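Local structure of Sso-CP2 metallo-carboxypetidase (Sulfolobus solfataricus, 4MMO) at residues 189-194 against 208-213; 289-292 against 296-299. The protein probably acts as a zinc-dependent carboxypeptidase of the M20 family, removing residues from the C-terminal end of peptides. One frame throughout, in Å; residues are numbered along the deposited sequence.

Contact 1: residues 189-194 against 208-213. With SO4 (sulfate ion), chain G.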
ATOM      1  N   LEU A 189      10.731   6.758  -2.736  1.00 38.88           N
ATOM      2  CA  LEU A 189      10.847   8.206  -2.803  1.00 46.72           C
ATOM      3  C   LEU A 189      10.692   8.747  -1.394  1.00 53.60           C
ATOM      4  O   LEU A 189       9.830   8.295  -0.643  1.00 47.80           O
ATOM      5  CB  LEU A 189       9.765   8.805  -3.703  1.00 37.14           C
ATOM      6  CG  LEU A 189       9.761   8.399  -5.174  1.00 46.66           C
ATOM      7  CD1 LEU A 189       8.611   9.085  -5.894  1.00 44.26           C
ATOM      8  CD2 LEU A 189      11.082   8.738  -5.835  1.00 45.72           C
ATOM      9  N   ASP A 190      11.542   9.702  -1.035  1.00 43.66           N
ATOM     10  CA  ASP A 190      11.450  10.367   0.256  1.00 53.75           C
ATOM     11  C   ASP A 190      11.764  11.842   0.045  1.00 49.45           C
ATOM     12  O   ASP A 190      12.909  12.202  -0.222  1.00 48.48           O
ATOM     13  CB  ASP A 190      12.415   9.737   1.258  1.00 51.30           C
ATOM     14  CG  ASP A 190      12.021  10.010   2.694  1.00 74.69           C
ATOM     15  OD1 ASP A 190      11.493  11.108   2.961  1.00 80.22           O
ATOM     16  OD2 ASP A 190      12.227   9.127   3.553  1.00 76.47           O
ATOM     17  N   TYR A 191      10.740  12.684   0.152  1.00 41.63           N
ATOM     18  CA  TYR A 191      10.850  14.089  -0.239  1.00 49.41           C
ATOM     19  C   TYR A 191      11.022  15.039   0.942  1.00 53.40           C
ATOM     20  O   TYR A 191      11.326  16.215   0.752  1.00 52.40           O
ATOM     21  CB  TYR A 191       9.612  14.515  -1.034  1.00 46.80           C
ATOM     22  CG  TYR A 191       9.561  14.027  -2.468  1.00 50.51           C
ATOM     23  CD1 TYR A 191      10.597  13.286  -3.020  1.00 46.64           C
ATOM     24  CD2 TYR A 191       8.469  14.324  -3.274  1.00 48.97           C
ATOM     25  CE1 TYR A 191      10.544  12.848  -4.334  1.00 40.94           C
ATOM     26  CE2 TYR A 191       8.408  13.895  -4.584  1.00 46.58           C
ATOM     27  CZ  TYR A 191       9.447  13.158  -5.111  1.00 46.53           C
ATOM     28  OH  TYR A 191       9.388  12.730  -6.420  1.00 41.50           O
ATOM     29  N   GLY A 192      10.808  14.542   2.153  1.00 50.13           N
ATOM     30  CA  GLY A 192      10.933  15.373   3.335  1.00 50.98           C
ATOM     31  C   GLY A 192      11.026  14.548   4.600  1.00 62.17           C
ATOM     32  O   GLY A 192      11.042  13.318   4.548  1.00 50.26           O
ATOM     33  N   THR A 193      11.075  15.230   5.738  1.00 55.68           N
ATOM     34  CA  THR A 193      11.251  14.568   7.023  1.00 57.28           C
ATOM     35  C   THR A 193       9.924  14.139   7.634  1.00 57.27           C
ATOM     36  O   THR A 193       9.881  13.214   8.447  1.00 59.08           O
ATOM     37  CB  THR A 193      11.976  15.487   8.023  1.00 67.99           C
ATOM     38  OG1 THR A 193      11.278  16.735   8.123  1.00 76.10           O
ATOM     39  CG2 THR A 193      13.407  15.743   7.574  1.00 64.15           C
ATOM     40  N   LYS A 194       8.842  14.807   7.246  1.00 48.53           N
ATOM     41  CA  LYS A 194       7.534  14.519   7.826  1.00 64.69           C
ATOM     42  C   LYS A 194       6.390  14.787   6.855  1.00 53.64           C
ATOM     43  O   LYS A 194       6.539  15.530   5.882  1.00 48.87           O
ATOM     44  CB  LYS A 194       7.327  15.352   9.092  1.00 64.13           C
ATOM     45  CG  LYS A 194       7.350  16.853   8.854  1.00 79.16           C
ATOM     46  CD  LYS A 194       7.273  17.622  10.163  1.00 88.25           C
ATOM     47  CE  LYS A 194       7.488  19.111   9.946  1.00 89.40           C
ATOM     48  NZ  LYS A 194       6.463  19.700   9.043  1.00 98.36           N
ATOM     49  N   CYS A 208       3.454  10.186  -3.756  1.00 26.94           N
ATOM     50  CA  CYS A 208       2.494   9.174  -4.212  1.00 37.85           C
ATOM     51  C   CYS A 208       2.237   9.300  -5.704  1.00 38.52           C
ATOM     52  O   CYS A 208       2.361   8.329  -6.451  1.00 44.29           O
ATOM     53  CB  CYS A 208       1.155   9.312  -3.492  1.00 40.68           C
ATOM     54  SG  CYS A 208       1.273   9.446  -1.720  1.00 73.00           S
ATOM     55  N   ILE A 209       1.864  10.501  -6.131  1.00 33.40           N
ATOM     56  CA  ILE A 209       1.517  10.730  -7.523  1.00 33.57           C
ATOM     57  C   ILE A 209       2.740  10.526  -8.412  1.00 37.76           C
ATOM     58  O   ILE A 209       2.640   9.915  -9.476  1.00 36.98           O
ATOM     59  CB  ILE A 209       0.893  12.145  -7.744  1.00 36.38           C
ATOM     60  CG1 ILE A 209       0.484  12.349  -9.205  1.00 41.18           C
ATOM     61  CG2 ILE A 209       1.847  13.237  -7.335  1.00 44.27           C
ATOM     62  CD1 ILE A 209      -0.637  11.450  -9.643  1.00 47.66           C
ATOM     63  N   ASP A 210       3.893  11.022  -7.966  1.00 34.26           N
ATOM     64  CA  ASP A 210       5.117  10.905  -8.751  1.00 45.58           C
ATOM     65  C   ASP A 210       5.468   9.442  -8.972  1.00 42.15           C
ATOM     66  O   ASP A 210       5.768   9.036 -10.092  1.00 37.13           O
ATOM     67  CB  ASP A 210       6.283  11.630  -8.074  1.00 37.13           C
ATOM     68  CG  ASP A 210       6.198  13.142  -8.218  1.00 51.16           C
ATOM     69  OD1 ASP A 210       5.315  13.626  -8.960  1.00 38.99           O
ATOM     70  OD2 ASP A 210       7.024  13.846  -7.594  1.00 38.97           O
ATOM     71  N   LEU A 211       5.414   8.650  -7.909  1.00 32.44           N
ATOM     72  CA  LEU A 211       5.743   7.236  -8.012  1.00 34.34           C
ATOM     73  C   LEU A 211       4.685   6.483  -8.821  1.00 46.49           C
ATOM     74  O   LEU A 211       5.018   5.598  -9.613  1.00 37.09           O
ATOM     75  CB  LEU A 211       5.900   6.612  -6.625  1.00 28.26           C
ATOM     76  CG  LEU A 211       6.447   5.180  -6.597  1.00 41.62           C
ATOM     77  CD1 LEU A 211       7.786   5.071  -7.326  1.00 36.43           C
ATOM     78  CD2 LEU A 211       6.585   4.690  -5.163  1.00 42.76           C
ATOM     79  N   ALA A 212       3.416   6.836  -8.626  1.00 41.79           N
ATOM     80  CA  ALA A 212       2.337   6.248  -9.417  1.00 41.78           C
ATOM     81  C   ALA A 212       2.582   6.510 -10.896  1.00 38.85           C
ATOM     82  O   ALA A 212       2.348   5.646 -11.739  1.00 34.86           O
ATOM     83  CB  ALA A 212       0.986   6.817  -8.999  1.00 33.69           C
ATOM     84  N   LYS A 213       3.062   7.707 -11.207  1.00 30.36           N
ATOM     85  CA  LYS A 213       3.344   8.067 -12.588  1.00 37.04           C
ATOM     86  C   LYS A 213       4.513   7.254 -13.124  1.00 39.17           C
ATOM     87  O   LYS A 213       4.487   6.815 -14.272  1.00 39.82           O
ATOM     88  CB  LYS A 213       3.620   9.569 -12.708  1.00 41.27           C
ATOM     89  CG  LYS A 213       2.394  10.372 -13.121  1.00 46.99           C
ATOM     90  CD  LYS A 213       2.526  11.845 -12.775  1.00 42.75           C
ATOM     91  CE  LYS A 213       1.227  12.596 -13.049  1.00 52.59           C
ATOM     92  NZ  LYS A 213       0.796  12.492 -14.474  1.00 42.36           N
TER
HETATM   93  S   SO4 G 501       2.326  14.440 -17.433  1.00 76.43           S
HETATM   94  O1  SO4 G 501       2.674  13.914 -16.116  1.00 51.02           O
HETATM   95  O2  SO4 G 501       2.997  13.644 -18.455  1.00 65.30           O
HETATM   96  O3  SO4 G 501       0.879  14.363 -17.632  1.00 78.51           O
HETATM   97  O4  SO4 G 501       2.756  15.835 -17.533  1.00 63.56           O

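Contact 2: residues 289-292 against 296-299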
ATOM      1  N   CYS A 289       1.778   4.359   0.375  1.00 48.33           N
ATOM      2  CA  CYS A 289       2.046   5.778   0.526  1.00 46.04           C
ATOM      3  C   CYS A 289       0.973   6.462   1.351  1.00 48.10           C
ATOM      4  O   CYS A 289      -0.211   6.153   1.229  1.00 50.02           O
ATOM      5  CB  CYS A 289       2.131   6.457  -0.834  1.00 45.36           C
ATOM      6  SG  CYS A 289       2.495   8.207  -0.681  1.00 75.48           S
ATOM      7  N   GLY A 290       1.401   7.401   2.188  1.00 47.63           N
ATOM      8  CA  GLY A 290       0.484   8.223   2.946  1.00 43.46           C
ATOM      9  C   GLY A 290      -0.413   7.438   3.878  1.00 57.70           C
ATOM     10  O   GLY A 290      -0.094   6.319   4.279  1.00 46.76           O
ATOM     11  N   TYR A 291      -1.554   8.035   4.205  1.00 61.02           N
ATOM     12  CA  TYR A 291      -2.442   7.497   5.226  1.00 74.78           C
ATOM     13  C   TYR A 291      -3.361   6.400   4.712  1.00 76.05           C
ATOM     14  O   TYR A 291      -4.048   6.561   3.705  1.00 67.82           O
ATOM     15  CB  TYR A 291      -3.285   8.621   5.826  1.00 66.64           C
ATOM     16  CG  TYR A 291      -4.362   8.127   6.760  1.00 73.55           C
ATOM     17  CD1 TYR A 291      -4.053   7.702   8.045  1.00 86.72           C
ATOM     18  CD2 TYR A 291      -5.692   8.086   6.358  1.00 70.54           C
ATOM     19  CE1 TYR A 291      -5.037   7.251   8.906  1.00 91.60           C
ATOM     20  CE2 TYR A 291      -6.684   7.642   7.211  1.00 73.80           C
ATOM     21  CZ  TYR A 291      -6.351   7.223   8.485  1.00 84.60           C
ATOM     22  OH  TYR A 291      -7.336   6.775   9.336  1.00 68.34           O
ATOM     23  N   THR A 292      -3.369   5.286   5.436  1.00106.59           N
ATOM     24  CA  THR A 292      -4.300   4.193   5.195  1.00128.53           C
ATOM     25  C   THR A 292      -5.128   3.969   6.454  1.00137.88           C
ATOM     26  O   THR A 292      -4.678   4.272   7.560  1.00153.07           O
ATOM     27  CB  THR A 292      -3.559   2.892   4.841  1.00130.38           C
ATOM     28  N   SER A 296     -11.066   9.910   7.040  1.00122.58           N
ATOM     29  CA  SER A 296     -10.257  10.814   6.233  1.00118.71           C
ATOM     30  C   SER A 296      -9.176  11.513   7.053  1.00115.26           C
ATOM     31  O   SER A 296      -9.463  12.141   8.072  1.00133.00           O
ATOM     32  CB  SER A 296     -11.149  11.871   5.582  1.00109.30           C
ATOM     33  N   LYS A 297      -7.936  11.391   6.591  1.00 82.38           N
ATOM     34  CA  LYS A 297      -6.828  12.190   7.094  1.00 70.79           C
ATOM     35  C   LYS A 297      -6.171  12.852   5.895  1.00 69.95           C
ATOM     36  O   LYS A 297      -5.794  12.178   4.937  1.00 86.54           O
ATOM     37  CB  LYS A 297      -5.823  11.319   7.838  1.00 62.49           C
ATOM     38  CG  LYS A 297      -4.495  12.002   8.113  1.00 83.11           C
ATOM     39  CD  LYS A 297      -3.526  11.062   8.804  1.00 89.68           C
ATOM     40  CE  LYS A 297      -2.417  11.824   9.506  1.00 90.37           C
ATOM     41  NZ  LYS A 297      -1.473  10.901  10.186  1.00 96.01           N
ATOM     42  N   THR A 298      -6.026  14.168   5.951  1.00 59.93           N
ATOM     43  CA  THR A 298      -5.569  14.933   4.796  1.00 68.40           C
ATOM     44  C   THR A 298      -4.111  15.375   4.945  1.00 54.99           C
ATOM     45  O   THR A 298      -3.774  16.193   5.800  1.00 48.10           O
ATOM     46  CB  THR A 298      -6.491  16.147   4.533  1.00 74.14           C
ATOM     47  OG1 THR A 298      -5.923  16.976   3.517  1.00 90.78           O
ATOM     48  CG2 THR A 298      -6.707  16.970   5.802  1.00 45.82           C
ATOM     49  N   ILE A 299      -3.249  14.814   4.104  1.00 40.52           N
ATOM     50  CA  ILE A 299      -1.825  15.112   4.153  1.00 47.42           C
ATOM     51  C   ILE A 299      -1.151  15.009   2.791  1.00 47.37           C
ATOM     52  O   ILE A 299      -1.660  14.354   1.885  1.00 42.16           O
ATOM     53  CB  ILE A 299      -1.076  14.136   5.086  1.00 57.91           C
ATOM     54  CG1 ILE A 299      -1.435  12.687   4.742  1.00 57.69           C
ATOM     55  CG2 ILE A 299      -1.400  14.422   6.541  1.00 59.70           C
ATOM     56  CD1 ILE A 299      -0.410  11.670   5.212  1.00 49.03           C
TER

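Contact 1: residues 189-194 against 208-213
Leu-189, near the end of strand 178-190, pushes one methyl against helix 207-218: its CD1 lies 3.7 Å from Leu-211 CB and 4.1 Å from Asp-210 CB. The branch gets there because CG stands anti to the carbonyl carbon (chi1 -62°) and CD1 carries the extended chain on toward the helix. This is the tightly packed part of the contact; both leucines are buried, and Leu-211 continues the apolar layer onto Ala-304 and Ala-306 of strand 299-312.

Two residues on, the chemistry turns polar and the packing looser: Tyr-191 and Asp-210 are both partly exposed and meet mainly at one oxygen. Tyr-191 reaches across with its hydroxyl, and OH donates to Asp-210 OD2 at 2.9 Å. Asp-210 OD2 lies in the ring plane at its edge, 3.3 Å from Tyr-191 CE2, and it accepts through the anti lone pair, the one facing away from OD1. Ring and carboxylate planes are 62° apart. The same OD2 takes a salt bridge from Arg-205, a residue the Tyr-191 side chain also touches; two donors thus share one oxygen, which should favour the charged carboxylate and fix its rotation.

Further along the helix, Lys-213 stands at the subunit interface. Its NZ bonds to the Ser-216 and Val-219 carbonyls of the second subunit and, at 2.9 Å, to O1 of a sulfate, probably from the crystallisation liquor, which Met-221 N of that subunit also holds.

Helix 207-218 thus lies on one face of the antiparallel sheet of the M20 dimerisation domain. Strand 299-312 runs beside Leu-189 and Tyr-191, bonded to them through Ala-304 and His-302, while the helix meets its counterpart in the second subunit, Ala-212 against Ala-212.

Contact 2: residues 289-292 against 296-299
Lys-297 lays the aliphatic part of its side chain over one face of the Tyr-291 ring. Its CB stands 3.7 Å from the ring centroid and 17° off the normal, a CH-pi contact, and the chain then crosses obliquely to bring Lys-297 CD within 3.5 Å of Tyr-291 CD1. With CG anti to the backbone N (chi1 167°) and the chain extended beyond it, the methylenes pass over the ring and carry the ammonium beyond it. Tyr-291 OH bonds to the carbonyl of Lys-294, in the turn between the segments, so the ring is held at its far end as well.

At the backbone of Tyr-291, Ile-299 CD1 comes 3.9 Å from Tyr-291 N and 4.2 Å from Gly-290 CA. Gly-290 has a positive phi (61°), which glycine adopts readily as the strand gives way to the turn. Ser-296, Lys-297 and Ile-299 also meet the second subunit, where Tyr-184 OH bonds to the Lys-297 carbonyl.

No hydrogen bond joins 289-292 to 296-299 directly: the direct contact between the segments is apolar packing, with a lysine contributing its hydrocarbon and not its charge.

Overall arrangement
Following the chain from the N terminus, strand 178-190 leads into 189-194, and contact 1 closes the short excursion through strand 196-197 when helix 207-218 comes back over the sheet. The chain then passes through three more helices before strand 283-290. Contact 2 closes the loop from that strand to strand 299-312. The two loops follow in series, neither enclosing nor crossing the other. Their centres lie about 13 Å apart, and the disulfide Cys-208–Cys-289 joins the helix of contact 1 to the strand end of contact 2. Both reach the same antiparallel sheet and border the second subunit, far from the zinc site.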